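Local coordinates for N-acetylglucosamine 2-epimerase (Xylella fastidiosa, PDB 3GT5), which probably catalyses the epimerisation or isomerisation of a sugar, as an isomerase of the N-acylglucosamine 2-epimerase family whose exact substrate is not established, at residues Y341-Q344 with D348-Y351; A353-L358 with N362-D367; A8-T13 with R337-A342; T13-T18 with G381-V386. All coordinates share one frame; numbering follows the deposited sequence. Where two conformers were deposited one is given.

Contact 1 of 4, residues Y341-Q344 with D348-Y351; sequences YAWQ and DHRY
H349 folds back on W343 and meets it twice, once through a polar bond to the backbone and once through its ring, so that a loop residue closes over the last turns of the helix it has just left. The polar part is a hydrogen bond from H349 NE2 to W343 O of 2.7 Å. It is nearly straight, 168° at the hydrogen, and it lies both in the carbonyl plane and within a few degrees of the imidazole plane. Since the acceptor lies in the imidazole plane, the bond helps to fix the rotation of the ring, and the donating NE2 must carry the proton.

The aromatic part is an edge-to-face pair. H349 CE1 points down on the middle of the indole and comes 3.3 Å from W343 CE2, while the centroids of the imidazole and the six-membered ring lie 4.4 Å apart with planes at 65°. W343 sends its indole off with CG opposite the backbone N (chi1 -161°), which brings the ring round to the loop although its CB does not point there.

A third set of bonds shapes the loop itself. D348 OD1 accepts from R350 N at 2.9 Å, an Asx turn, and from Y351 N at 3.0 Å, both donors arriving from the same face of the carboxylate. The other oxygen, D348 OD2, forms a salt bridge with K369.

The contact lies at the surface, where helix 329-346 gives way to the loop leading to strand 357-358; F10 of helix 8-22 sets its ring edge-to-face with W343, and W354 packs on A342.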
loop_
_atom_site.group_PDB
_atom_site.type_symbol
_atom_site.label_atom_id
_atom_site.label_comp_id
_atom_site.label_asym_id
_atom_site.label_seq_id
_atom_site.Cartn_x
_atom_site.Cartn_y
_atom_site.Cartn_z
ATOM N N TYR A 341 -4.563 19.209 6.537
ATOM C CA TYR A 341 -5.734 18.387 6.860
ATOM C C TYR A 341 -5.425 17.182 7.776
ATOM O O TYR A 341 -6.075 16.918 8.799
ATOM C CB TYR A 341 -6.390 17.890 5.574
ATOM C CG TYR A 341 -7.509 16.966 5.890
ATOM C CD1 TYR A 341 -8.716 17.456 6.379
ATOM C CD2 TYR A 341 -7.366 15.598 5.781
ATOM C CE1 TYR A 341 -9.719 16.607 6.727
ATOM C CE2 TYR A 341 -8.371 14.732 6.147
ATOM C CZ TYR A 341 -9.558 15.241 6.623
ATOM O OH TYR A 341 -10.600 14.401 7.019
ATOM N N ALA A 342 -4.436 16.417 7.371
ATOM C CA ALA A 342 -4.058 15.226 8.119
ATOM C C ALA A 342 -3.602 15.584 9.529
ATOM O O ALA A 342 -3.989 14.947 10.479
ATOM C CB ALA A 342 -2.954 14.480 7.349
ATOM N N TRP A 343 -2.776 16.595 9.661
ATOM C CA TRP A 343 -2.306 17.001 11.001
ATOM C C TRP A 343 -3.445 17.449 11.928
ATOM O O TRP A 343 -3.457 17.096 13.094
ATOM C CB TRP A 343 -1.269 18.108 10.873
ATOM C CG TRP A 343 -0.446 18.269 12.067
ATOM C CD1 TRP A 343 -0.448 19.338 12.908
ATOM C CD2 TRP A 343 0.550 17.365 12.552
ATOM N NE1 TRP A 343 0.501 19.157 13.901
ATOM C CE2 TRP A 343 1.107 17.943 13.719
ATOM C CE3 TRP A 343 1.006 16.109 12.136
ATOM C CZ2 TRP A 343 2.093 17.287 14.495
ATOM C CZ3 TRP A 343 1.983 15.456 12.910
ATOM C CH2 TRP A 343 2.510 16.051 14.075
ATOM N N GLN A 344 -4.413 18.159 11.376
ATOM C CA GLN A 344 -5.520 18.673 12.160
ATOM C C GLN A 344 -6.520 17.568 12.501
ATOM O O GLN A 344 -7.096 17.569 13.598
ATOM C CB GLN A 344 -6.228 19.839 11.436
ATOM C CG GLN A 344 -7.440 20.389 12.205
ATOM C CD GLN A 344 -7.051 20.983 13.548
ATOM O OE1 GLN A 344 -6.087 21.758 13.643
ATOM N NE2 GLN A 344 -7.793 20.618 14.604
ATOM N N ASP A 348 -3.293 11.146 15.410
ATOM C CA ASP A 348 -3.672 11.081 16.838
ATOM C C ASP A 348 -2.497 11.681 17.619
ATOM O O ASP A 348 -1.464 11.043 17.766
ATOM C CB ASP A 348 -3.934 9.646 17.252
ATOM C CG ASP A 348 -4.342 9.503 18.741
ATOM O OD1 ASP A 348 -4.110 10.468 19.539
ATOM O OD2 ASP A 348 -4.918 8.453 19.109
ATOM N N HIS A 349 -2.666 12.904 18.093
ATOM C CA HIS A 349 -1.592 13.595 18.828
ATOM C C HIS A 349 -1.439 13.141 20.289
ATOM O O HIS A 349 -0.455 13.503 20.925
ATOM C CB HIS A 349 -1.774 15.094 18.742
ATOM C CG HIS A 349 -1.770 15.585 17.327
ATOM N ND1 HIS A 349 -0.652 15.500 16.530
ATOM C CD2 HIS A 349 -2.765 16.037 16.533
ATOM C CE1 HIS A 349 -0.943 15.934 15.319
ATOM N NE2 HIS A 349 -2.209 16.308 15.304
ATOM N N ARG A 350 -2.397 12.380 20.804
ATOM C CA ARG A 350 -2.309 11.842 22.155
ATOM C C ARG A 350 -1.525 10.535 22.208
ATOM O O ARG A 350 -0.674 10.375 23.056
ATOM C CB ARG A 350 -3.695 11.640 22.770
ATOM C CG ARG A 350 -3.645 11.094 24.216
ATOM C CD ARG A 350 -5.004 11.159 24.897
ATOM N NE ARG A 350 -4.886 11.559 26.297
ATOM C CZ ARG A 350 -5.917 11.632 27.136
ATOM N NH1 ARG A 350 -7.139 11.310 26.717
ATOM N NH2 ARG A 350 -5.729 12.010 28.391
ATOM N N TYR A 351 -1.795 9.618 21.272
ATOM C CA TYR A 351 -1.221 8.294 21.283
ATOM C C TYR A 351 -0.325 7.973 20.099
ATOM O O TYR A 351 0.465 7.020 20.175
ATOM C CB TYR A 351 -2.322 7.231 21.371
ATOM C CG TYR A 351 -3.147 7.288 22.635
ATOM C CD1 TYR A 351 -2.566 7.043 23.888
ATOM C CD2 TYR A 351 -4.520 7.569 22.586
ATOM C CE1 TYR A 351 -3.335 7.063 25.045
ATOM C CE2 TYR A 351 -5.307 7.578 23.767
ATOM C CZ TYR A 351 -4.696 7.343 24.981
ATOM O OH TYR A 351 -5.433 7.360 26.170
#

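Contact 2 of 4, residues A353-L358 with N362-D367; sequences AWYRLL and NRKYND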
loop_
_atom_site.group_PDB
_atom_site.type_symbol
_atom_site.label_atom_id
_atom_site.label_comp_id
_atom_site.label_asym_id
_atom_site.label_seq_id
_atom_site.Cartn_x
_atom_site.Cartn_y
_atom_site.Cartn_z
ATOM N N ALA A 353 0.163 7.628 15.581
ATOM C CA ALA A 353 -0.351 6.863 14.448
ATOM C C ALA A 353 -1.606 7.601 13.988
ATOM O O ALA A 353 -2.008 8.581 14.607
ATOM C CB ALA A 353 -0.606 5.408 14.819
ATOM N N TRP A 354 -2.181 7.194 12.860
ATOM C CA TRP A 354 -3.333 7.874 12.297
ATOM C C TRP A 354 -4.611 7.102 12.582
ATOM O O TRP A 354 -4.607 5.866 12.732
ATOM C CB TRP A 354 -3.199 7.968 10.758
ATOM C CG TRP A 354 -2.114 8.865 10.176
ATOM C CD1 TRP A 354 -0.812 9.018 10.611
ATOM C CD2 TRP A 354 -2.208 9.635 8.969
ATOM N NE1 TRP A 354 -0.134 9.849 9.780
ATOM C CE2 TRP A 354 -0.952 10.237 8.754
ATOM C CE3 TRP A 354 -3.220 9.854 8.042
ATOM C CZ2 TRP A 354 -0.712 11.073 7.681
ATOM C CZ3 TRP A 354 -2.974 10.672 6.977
ATOM C CH2 TRP A 354 -1.743 11.279 6.796
ATOM N N TYR A 355 -5.730 7.827 12.676
ATOM C CA TYR A 355 -7.035 7.170 12.670
ATOM C C TYR A 355 -7.230 6.533 11.316
ATOM O O TYR A 355 -6.683 7.035 10.347
ATOM C CB TYR A 355 -8.161 8.136 12.952
ATOM C CG TYR A 355 -7.969 8.897 14.249
ATOM C CD1 TYR A 355 -7.808 8.226 15.439
ATOM C CD2 TYR A 355 -7.945 10.290 14.255
ATOM C CE1 TYR A 355 -7.627 8.939 16.653
ATOM C CE2 TYR A 355 -7.763 11.015 15.435
ATOM C CZ TYR A 355 -7.607 10.306 16.639
ATOM O OH TYR A 355 -7.425 11.000 17.811
ATOM N N ARG A 356 -7.979 5.427 11.244
ATOM C CA ARG A 356 -8.222 4.794 9.940
ATOM C C ARG A 356 -9.129 5.648 9.020
ATOM O O ARG A 356 -8.827 5.852 7.850
ATOM C CB ARG A 356 -8.742 3.375 10.079
ATOM C CG ARG A 356 -8.908 2.617 8.755
ATOM C CD ARG A 356 -9.333 1.172 8.943
ATOM N NE ARG A 356 -10.775 1.078 9.216
ATOM C CZ ARG A 356 -11.731 0.943 8.299
ATOM N NH1 ARG A 356 -13.001 0.878 8.691
ATOM N NH2 ARG A 356 -11.445 0.851 7.000
ATOM N N LEU A 357 -10.238 6.159 9.546
ATOM C CA LEU A 357 -11.126 6.951 8.748
ATOM C C LEU A 357 -11.987 7.870 9.597
ATOM O O LEU A 357 -12.108 7.679 10.802
ATOM C CB LEU A 357 -12.008 6.037 7.887
ATOM C CG LEU A 357 -13.197 5.366 8.570
ATOM C CD1 LEU A 357 -14.109 4.703 7.492
ATOM C CD2 LEU A 357 -12.711 4.361 9.573
ATOM N N LEU A 358 -12.520 8.895 8.953
ATOM C CA LEU A 358 -13.469 9.806 9.567
ATOM C C LEU A 358 -14.640 9.867 8.602
ATOM O O LEU A 358 -14.497 9.580 7.384
ATOM C CB LEU A 358 -12.851 11.173 9.751
ATOM C CG LEU A 358 -11.531 11.241 10.558
ATOM C CD1 LEU A 358 -10.952 12.656 10.386
ATOM C CD2 LEU A 358 -11.809 10.875 12.034
ATOM N N ASN A 362 -15.629 14.832 9.231
ATOM C CA ASN A 362 -14.403 14.696 9.986
ATOM C C ASN A 362 -14.636 14.184 11.401
ATOM O O ASN A 362 -13.840 14.462 12.305
ATOM C CB ASN A 362 -13.626 16.035 9.984
ATOM C CG ASN A 362 -13.196 16.447 8.630
ATOM O OD1 ASN A 362 -12.858 15.595 7.795
ATOM N ND2 ASN A 362 -13.220 17.758 8.362
ATOM N N ARG A 363 -15.687 13.389 11.588
ATOM C CA ARG A 363 -15.948 12.744 12.887
ATOM C C ARG A 363 -15.518 11.298 12.904
ATOM O O ARG A 363 -15.656 10.589 11.919
ATOM C CB ARG A 363 -17.433 12.832 13.226
ATOM C CG ARG A 363 -17.938 14.275 13.372
ATOM C CD ARG A 363 -19.448 14.310 13.717
ATOM N NE ARG A 363 -20.151 13.487 12.735
ATOM C CZ ARG A 363 -21.465 13.352 12.620
ATOM N NH1 ARG A 363 -22.305 13.993 13.433
ATOM N NH2 ARG A 363 -21.933 12.572 11.645
ATOM N N LYS A 364 -15.020 10.855 14.057
ATOM C CA LYS A 364 -14.668 9.468 14.305
ATOM C C LYS A 364 -15.868 8.542 14.319
ATOM O O LYS A 364 -16.898 8.873 14.882
ATOM C CB LYS A 364 -14.035 9.350 15.701
ATOM C CG LYS A 364 -12.808 10.221 15.924
ATOM C CD LYS A 364 -11.562 9.529 15.473
ATOM C CE LYS A 364 -11.322 8.211 16.215
ATOM N NZ LYS A 364 -11.411 8.340 17.696
ATOM N N TYR A 365 -15.723 7.359 13.739
ATOM C CA TYR A 365 -16.738 6.317 13.844
ATOM C C TYR A 365 -16.639 5.518 15.151
ATOM O O TYR A 365 -17.663 5.142 15.733
ATOM C CB TYR A 365 -16.668 5.347 12.666
ATOM C CG TYR A 365 -17.271 5.880 11.384
ATOM C CD1 TYR A 365 -18.657 5.954 11.212
ATOM C CD2 TYR A 365 -16.460 6.300 10.334
ATOM C CE1 TYR A 365 -19.207 6.421 10.038
ATOM C CE2 TYR A 365 -17.009 6.796 9.154
ATOM C CZ TYR A 365 -18.379 6.831 9.005
ATOM O OH TYR A 365 -18.909 7.297 7.832
ATOM N N ASN A 366 -15.415 5.205 15.576
ATOM C CA ASN A 366 -15.179 4.350 16.747
ATOM C C ASN A 366 -13.707 4.442 17.132
ATOM O O ASN A 366 -12.974 5.276 16.581
ATOM C CB ASN A 366 -15.622 2.888 16.523
ATOM C CG ASN A 366 -14.906 2.239 15.379
ATOM O OD1 ASN A 366 -13.702 2.416 15.223
ATOM N ND2 ASN A 366 -15.652 1.526 14.527
ATOM N N ASP A 367 -13.286 3.584 18.057
ATOM C CA ASP A 367 -11.911 3.622 18.591
ATOM C C ASP A 367 -10.992 2.546 17.972
ATOM O O ASP A 367 -9.911 2.262 18.504
ATOM C CB ASP A 367 -11.941 3.418 20.116
ATOM C CG ASP A 367 -12.347 1.979 20.513
ATOM O OD1 ASP A 367 -12.883 1.214 19.660
ATOM O OD2 ASP A 367 -12.118 1.600 21.689
HETATM O O HOH W 1 -13.362 6.273 12.958
#
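The side chain of K364 lies across the ring of Y355 at about a right angle, and its methylene groups do most of the touching. K364 CD sits over the middle of the ring, 3.8 Å from the Y355 centroid and 8° off the normal, a CH-pi contact. K364 CE follows, 3.6 Å from Y355 CD1, and the ammonium adds an off-centre cation-pi contact with K364 NZ 4.5 Å from the Y355 centroid. Bends at chi2 (-87°), chi3 and chi4 curl the lysine back over the ring, although its CB points away from 353-358.

Beside this pair, L358 CD2 packs against K364 CD at 3.7 Å, and L358 CA comes 3.3 Å from R363 O in a CA-H...O contact. L357 crosses Y365 at about a right angle, with L357 CG 3.8 Å from Y365 CD2. A water bridges the backbones: it donates to L357 O at 2.9 Å and accepts from Y365 N at 2.7 Å.

Further out, the polar ends are held by other parts of the chain. K364 NZ forms a salt bridge with D39, Y365 OH bonds to D306 of strand 302-308, and N362 OD1 bonds to Y341 of helix 329-346. Strand 357-358 is an outer strand of a three-stranded antiparallel sheet.

The join between the segments is therefore mainly apolar and aromatic, with water standing in for a direct backbone bond between L357 and Y365. The off-centre position of K364 NZ and its salt bridge with D39 suggest that the ring adds only a modest electrostatic term, the methylene packing probably counting for more.

Contact 3 of 4, residues A8-T13 with R337-A342; sequences ADFLRT and RLWAYA
The edge of the F10 ring stands against one face of the W339 indole in a nearly perpendicular T-shaped pair, with planes at 85° and centroids 5.0 Å apart measured to the six-membered ring. F10 CE2 is the leading atom. It sits above that face, displaced toward the rim, and comes 3.7 Å from W339 CZ2; F10 CZ follows at 3.9 Å from W339 CZ3. The two side chains reach toward each other from opposite directions, one from each helix, and F10 extends across the gap with CG opposite its backbone N (chi1 171°). L11 adds a lighter touch, its CD2 lying 4.2 Å from W339 CZ2.

The helices themselves stay well apart, 11.0 Å between the CA atoms of L11 and W339, so large rings span the interval between helix 8-22 and helix 329-346. Other aromatic residues enlarge the cluster: F5 stacks on W339 and also meets F10 edge-to-face, while H14 and Y335 make edge-to-face pairs with W339. L11 continues onto C383 and V386 of helix 377-387.

All three touching residues are buried, and their meeting is wholly apolar. Its cohesion comes from dispersion and from the weak electrostatic attraction of ring C-H groups for the indole pi face, which favours the perpendicular setting.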
loop_
_atom_site.group_PDB
_atom_site.type_symbol
_atom_site.label_atom_id
_atom_site.label_comp_id
_atom_site.label_asym_id
_atom_site.label_seq_id
_atom_site.Cartn_x
_atom_site.Cartn_y
_atom_site.Cartn_z
ATOM N N ALA A 8 12.873 17.169 6.714
ATOM C CA ALA A 8 13.256 15.882 7.252
ATOM C C ALA A 8 13.024 15.750 8.769
ATOM O O ALA A 8 12.663 14.675 9.249
ATOM C CB ALA A 8 14.728 15.570 6.904
ATOM N N ASP A 9 13.220 16.845 9.507
ATOM C CA ASP A 9 12.955 16.895 10.939
ATOM C C ASP A 9 11.505 16.477 11.219
ATOM O O ASP A 9 11.245 15.625 12.050
ATOM C CB ASP A 9 13.186 18.346 11.428
ATOM C CG ASP A 9 12.909 18.539 12.915
ATOM O OD1 ASP A 9 13.356 17.694 13.726
ATOM O OD2 ASP A 9 12.270 19.570 13.274
ATOM N N PHE A 10 10.573 17.094 10.513
ATOM C CA PHE A 10 9.180 16.786 10.687
ATOM C C PHE A 10 8.932 15.309 10.335
ATOM O O PHE A 10 8.305 14.558 11.110
ATOM C CB PHE A 10 8.273 17.676 9.839
ATOM C CG PHE A 10 6.871 17.205 9.863
ATOM C CD1 PHE A 10 6.083 17.460 10.989
ATOM C CD2 PHE A 10 6.363 16.422 8.830
ATOM C CE1 PHE A 10 4.817 16.961 11.096
ATOM C CE2 PHE A 10 5.101 15.918 8.939
ATOM C CZ PHE A 10 4.327 16.169 10.070
ATOM N N LEU A 11 9.378 14.911 9.150
ATOM C CA LEU A 11 9.083 13.546 8.661
ATOM C C LEU A 11 9.659 12.447 9.551
ATOM O O LEU A 11 8.989 11.438 9.875
ATOM C CB LEU A 11 9.532 13.378 7.194
ATOM C CG LEU A 11 8.827 14.355 6.228
ATOM C CD1 LEU A 11 9.578 14.558 4.908
ATOM C CD2 LEU A 11 7.401 13.899 5.963
ATOM N N ARG A 12 10.915 12.623 9.985
ATOM C CA ARG A 12 11.547 11.647 10.856
ATOM C C ARG A 12 10.869 11.557 12.219
ATOM O O ARG A 12 10.654 10.468 12.737
ATOM C CB ARG A 12 13.057 11.946 11.029
ATOM C CG ARG A 12 13.873 11.610 9.752
ATOM C CD ARG A 12 15.412 11.964 9.862
ATOM N NE ARG A 12 15.906 11.761 11.233
ATOM C CZ ARG A 12 16.630 10.732 11.704
ATOM N NH1 ARG A 12 17.052 9.723 10.931
ATOM N NH2 ARG A 12 16.958 10.726 13.005
ATOM N N THR A 13 10.499 12.721 12.759
ATOM C CA THR A 13 9.836 12.774 14.043
ATOM C C THR A 13 8.485 12.102 13.917
ATOM O O THR A 13 8.093 11.375 14.801
ATOM C CB THR A 13 9.687 14.224 14.581
ATOM O OG1 THR A 13 10.989 14.834 14.641
ATOM C CG2 THR A 13 9.066 14.250 16.004
ATOM N N ARG A 337 -1.392 21.366 1.876
ATOM C CA ARG A 337 -2.795 21.297 2.308
ATOM C C ARG A 337 -3.223 19.901 2.753
ATOM O O ARG A 337 -4.056 19.744 3.672
ATOM C CB ARG A 337 -3.761 21.942 1.279
ATOM C CG ARG A 337 -4.111 21.184 0.034
ATOM C CD ARG A 337 -5.215 21.972 -0.792
ATOM N NE ARG A 337 -4.778 23.311 -1.236
ATOM C CZ ARG A 337 -4.106 23.623 -2.365
ATOM N NH1 ARG A 337 -3.753 22.720 -3.270
ATOM N NH2 ARG A 337 -3.784 24.889 -2.607
ATOM N N LEU A 338 -2.648 18.877 2.114
ATOM C CA LEU A 338 -2.909 17.500 2.514
ATOM C C LEU A 338 -2.375 17.281 3.922
ATOM O O LEU A 338 -3.054 16.707 4.765
ATOM C CB LEU A 338 -2.283 16.502 1.507
ATOM C CG LEU A 338 -3.123 16.373 0.222
ATOM C CD1 LEU A 338 -2.277 15.783 -0.907
ATOM C CD2 LEU A 338 -4.353 15.525 0.416
ATOM N N TRP A 339 -1.142 17.724 4.171
ATOM C CA TRP A 339 -0.609 17.587 5.534
ATOM C C TRP A 339 -1.406 18.425 6.555
ATOM O O TRP A 339 -1.609 17.964 7.661
ATOM C CB TRP A 339 0.875 17.959 5.599
ATOM C CG TRP A 339 1.801 16.829 5.488
ATOM C CD1 TRP A 339 2.784 16.652 4.559
ATOM C CD2 TRP A 339 1.887 15.720 6.376
ATOM N NE1 TRP A 339 3.459 15.482 4.806
ATOM C CE2 TRP A 339 2.933 14.893 5.918
ATOM C CE3 TRP A 339 1.197 15.350 7.536
ATOM C CZ2 TRP A 339 3.283 13.717 6.575
ATOM C CZ3 TRP A 339 1.524 14.180 8.165
ATOM C CH2 TRP A 339 2.562 13.375 7.690
ATOM N N ALA A 340 -1.811 19.642 6.187
ATOM C CA ALA A 340 -2.572 20.484 7.113
ATOM C C ALA A 340 -3.852 19.789 7.519
ATOM O O ALA A 340 -4.212 19.766 8.691
ATOM C CB ALA A 340 -2.859 21.833 6.519
ATOM N N TYR A 341 -4.563 19.209 6.537
ATOM C CA TYR A 341 -5.734 18.387 6.860
ATOM C C TYR A 341 -5.425 17.182 7.776
ATOM O O TYR A 341 -6.075 16.918 8.799
ATOM C CB TYR A 341 -6.390 17.890 5.574
ATOM C CG TYR A 341 -7.509 16.966 5.890
ATOM C CD1 TYR A 341 -8.716 17.456 6.379
ATOM C CD2 TYR A 341 -7.366 15.598 5.781
ATOM C CE1 TYR A 341 -9.719 16.607 6.727
ATOM C CE2 TYR A 341 -8.371 14.732 6.147
ATOM C CZ TYR A 341 -9.558 15.241 6.623
ATOM O OH TYR A 341 -10.600 14.401 7.019
ATOM N N ALA A 342 -4.436 16.417 7.371
ATOM C CA ALA A 342 -4.058 15.226 8.119
ATOM C C ALA A 342 -3.602 15.584 9.529
ATOM O O ALA A 342 -3.989 14.947 10.479
ATOM C CB ALA A 342 -2.954 14.480 7.349
#

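Contact 4 of 4, residues T13-T18 with G381-V386; sequences THISDT and GACHEV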
loop_
_atom_site.group_PDB
_atom_site.type_symbol
_atom_site.label_atom_id
_atom_site.label_comp_id
_atom_site.label_asym_id
_atom_site.label_seq_id
_atom_site.Cartn_x
_atom_site.Cartn_y
_atom_site.Cartn_z
ATOM N N THR A 13 10.499 12.721 12.759
ATOM C CA THR A 13 9.836 12.774 14.043
ATOM C C THR A 13 8.485 12.102 13.917
ATOM O O THR A 13 8.093 11.375 14.801
ATOM C CB THR A 13 9.687 14.224 14.581
ATOM O OG1 THR A 13 10.989 14.834 14.641
ATOM C CG2 THR A 13 9.066 14.250 16.004
ATOM N N HIS A 14 7.778 12.360 12.825
ATOM C CA HIS A 14 6.465 11.763 12.641
ATOM C C HIS A 14 6.535 10.249 12.543
ATOM O O HIS A 14 5.714 9.546 13.156
ATOM C CB HIS A 14 5.725 12.362 11.450
ATOM C CG HIS A 14 4.361 11.787 11.274
ATOM N ND1 HIS A 14 3.405 11.835 12.275
ATOM C CD2 HIS A 14 3.827 11.040 10.277
ATOM C CE1 HIS A 14 2.318 11.193 11.866
ATOM N NE2 HIS A 14 2.544 10.714 10.648
ATOM N N ILE A 15 7.497 9.744 11.781
ATOM C CA ILE A 15 7.701 8.317 11.687
ATOM C C ILE A 15 7.998 7.706 13.085
ATOM O O ILE A 15 7.459 6.675 13.498
ATOM C CB ILE A 15 8.856 7.959 10.713
ATOM C CG1 ILE A 15 8.477 8.236 9.255
ATOM C CG2 ILE A 15 9.220 6.414 10.890
ATOM C CD1 ILE A 15 9.704 8.368 8.292
ATOM N N SER A 16 8.834 8.387 13.862
ATOM C CA SER A 16 9.216 7.895 15.170
ATOM C C SER A 16 8.028 7.936 16.129
ATOM O O SER A 16 7.882 7.073 16.982
ATOM C CB SER A 16 10.419 8.681 15.707
ATOM O OG SER A 16 11.587 8.348 14.957
ATOM N N ASP A 17 7.156 8.926 15.958
ATOM C CA ASP A 17 5.929 8.986 16.783
ATOM C C ASP A 17 5.002 7.776 16.492
ATOM O O ASP A 17 4.444 7.123 17.392
ATOM C CB ASP A 17 5.137 10.259 16.535
ATOM C CG ASP A 17 5.843 11.549 16.994
ATOM O OD1 ASP A 17 6.756 11.545 17.848
ATOM O OD2 ASP A 17 5.459 12.611 16.473
ATOM N N THR A 18 4.850 7.445 15.219
ATOM C CA THR A 18 4.010 6.296 14.845
ATOM C C THR A 18 4.645 4.971 15.290
ATOM O O THR A 18 3.996 4.084 15.799
ATOM C CB THR A 18 3.742 6.335 13.352
ATOM O OG1 THR A 18 3.119 7.581 13.015
ATOM C CG2 THR A 18 2.886 5.139 12.917
ATOM N N GLY A 381 5.273 4.862 5.302
ATOM C CA GLY A 381 5.780 4.693 3.928
ATOM C C GLY A 381 5.798 5.967 3.079
ATOM O O GLY A 381 6.741 6.209 2.325
ATOM N N ALA A 382 4.732 6.759 3.169
ATOM C CA ALA A 382 4.694 8.030 2.535
ATOM C C ALA A 382 5.812 8.944 3.039
ATOM O O ALA A 382 6.456 9.641 2.249
ATOM C CB ALA A 382 3.309 8.706 2.742
ATOM N N CYS A 383 6.046 8.954 4.342
ATOM C CA CYS A 383 7.105 9.785 4.931
ATOM C C CYS A 383 8.488 9.297 4.486
ATOM O O CYS A 383 9.356 10.104 4.149
ATOM C CB CYS A 383 7.022 9.799 6.453
ATOM S SG CYS A 383 5.540 10.692 7.000
ATOM N N HIS A 384 8.690 7.995 4.452
ATOM C CA HIS A 384 9.971 7.448 3.972
ATOM C C HIS A 384 10.180 7.832 2.523
ATOM O O HIS A 384 11.310 8.153 2.113
ATOM C CB HIS A 384 10.046 5.918 4.087
ATOM C CG HIS A 384 10.137 5.396 5.494
ATOM N ND1 HIS A 384 11.228 5.612 6.309
ATOM C CD2 HIS A 384 9.288 4.619 6.210
ATOM C CE1 HIS A 384 11.053 4.982 7.465
ATOM N NE2 HIS A 384 9.870 4.392 7.442
ATOM N N GLU A 385 9.112 7.800 1.727
ATOM C CA GLU A 385 9.225 8.182 0.333
ATOM C C GLU A 385 9.577 9.678 0.190
ATOM O O GLU A 385 10.424 10.014 -0.610
ATOM C CB GLU A 385 7.953 7.875 -0.485
ATOM C CG GLU A 385 8.194 7.960 -2.019
ATOM C CD GLU A 385 9.397 7.117 -2.461
ATOM O OE1 GLU A 385 9.443 5.878 -2.146
ATOM O OE2 GLU A 385 10.329 7.724 -3.073
ATOM N N VAL A 386 8.949 10.551 0.974
ATOM C CA VAL A 386 9.259 11.980 0.876
ATOM C C VAL A 386 10.695 12.218 1.300
ATOM O O VAL A 386 11.363 13.088 0.709
ATOM C CB VAL A 386 8.311 12.863 1.666
ATOM C CG1 VAL A 386 8.664 14.372 1.460
ATOM C CG2 VAL A 386 6.855 12.572 1.237
#
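I15 and C383 form the centre of an antiparallel helix pair, in which the N-terminal helix 8-22 packs against the C-terminal helix 377-387 within the (alpha/alpha)6-barrel expected of this epimerase family. The short segments cross at -155° with their axes 9.8 Å apart at closest approach, and the CA atoms of I15 and C383 are the nearest across the interface.

I15 points toward the other helix. Its CG1 comes 3.5 Å from C383 CB; the end of that branch, CD1, and the CG2 methyl continue to H384. I15 CD1 lies over one face of that imidazole, 3.8 Å from the H384 centroid and 17° off the normal, in a CH-pi contact. The CG2 branch lies over the same face, 4.0 Å from H384 NE2. M63 and Q67 of helix 51-68 also touch H384, and F68 touches I15, so a third helix borders this side.

C383 SG, opposite its carbonyl carbon (chi1 -69°), is turned toward H14. The H14 ring is positioned by a hydrogen bond between H14 NE2 and W354 NE1. All four touching residues are buried. At the imidazole edge, C383 SG lies near the plane of the ring, 3.7 Å from H14 CD2.

The four contacts form a connected group in which the first and last helices of the chain pack together. Contacts 3 and 4 share helix 8-22 and T13, with centres about 8 Å apart; contacts 1 and 3 share helix 329-346 and lie about 10 Å apart, as do contacts 1 and 2. The widest separation is between contacts 2 and 4, about 19 Å between centres, yet W354 and H14 connect them directly. Along the chain, contacts 1 and 2 are local and follow in series, whereas contacts 3 and 4 join residues more than 300 positions apart and interlock. Together they fasten the N-terminal helix to the last helices and the loops beyond helix 329-346, so the first and last helices become neighbours.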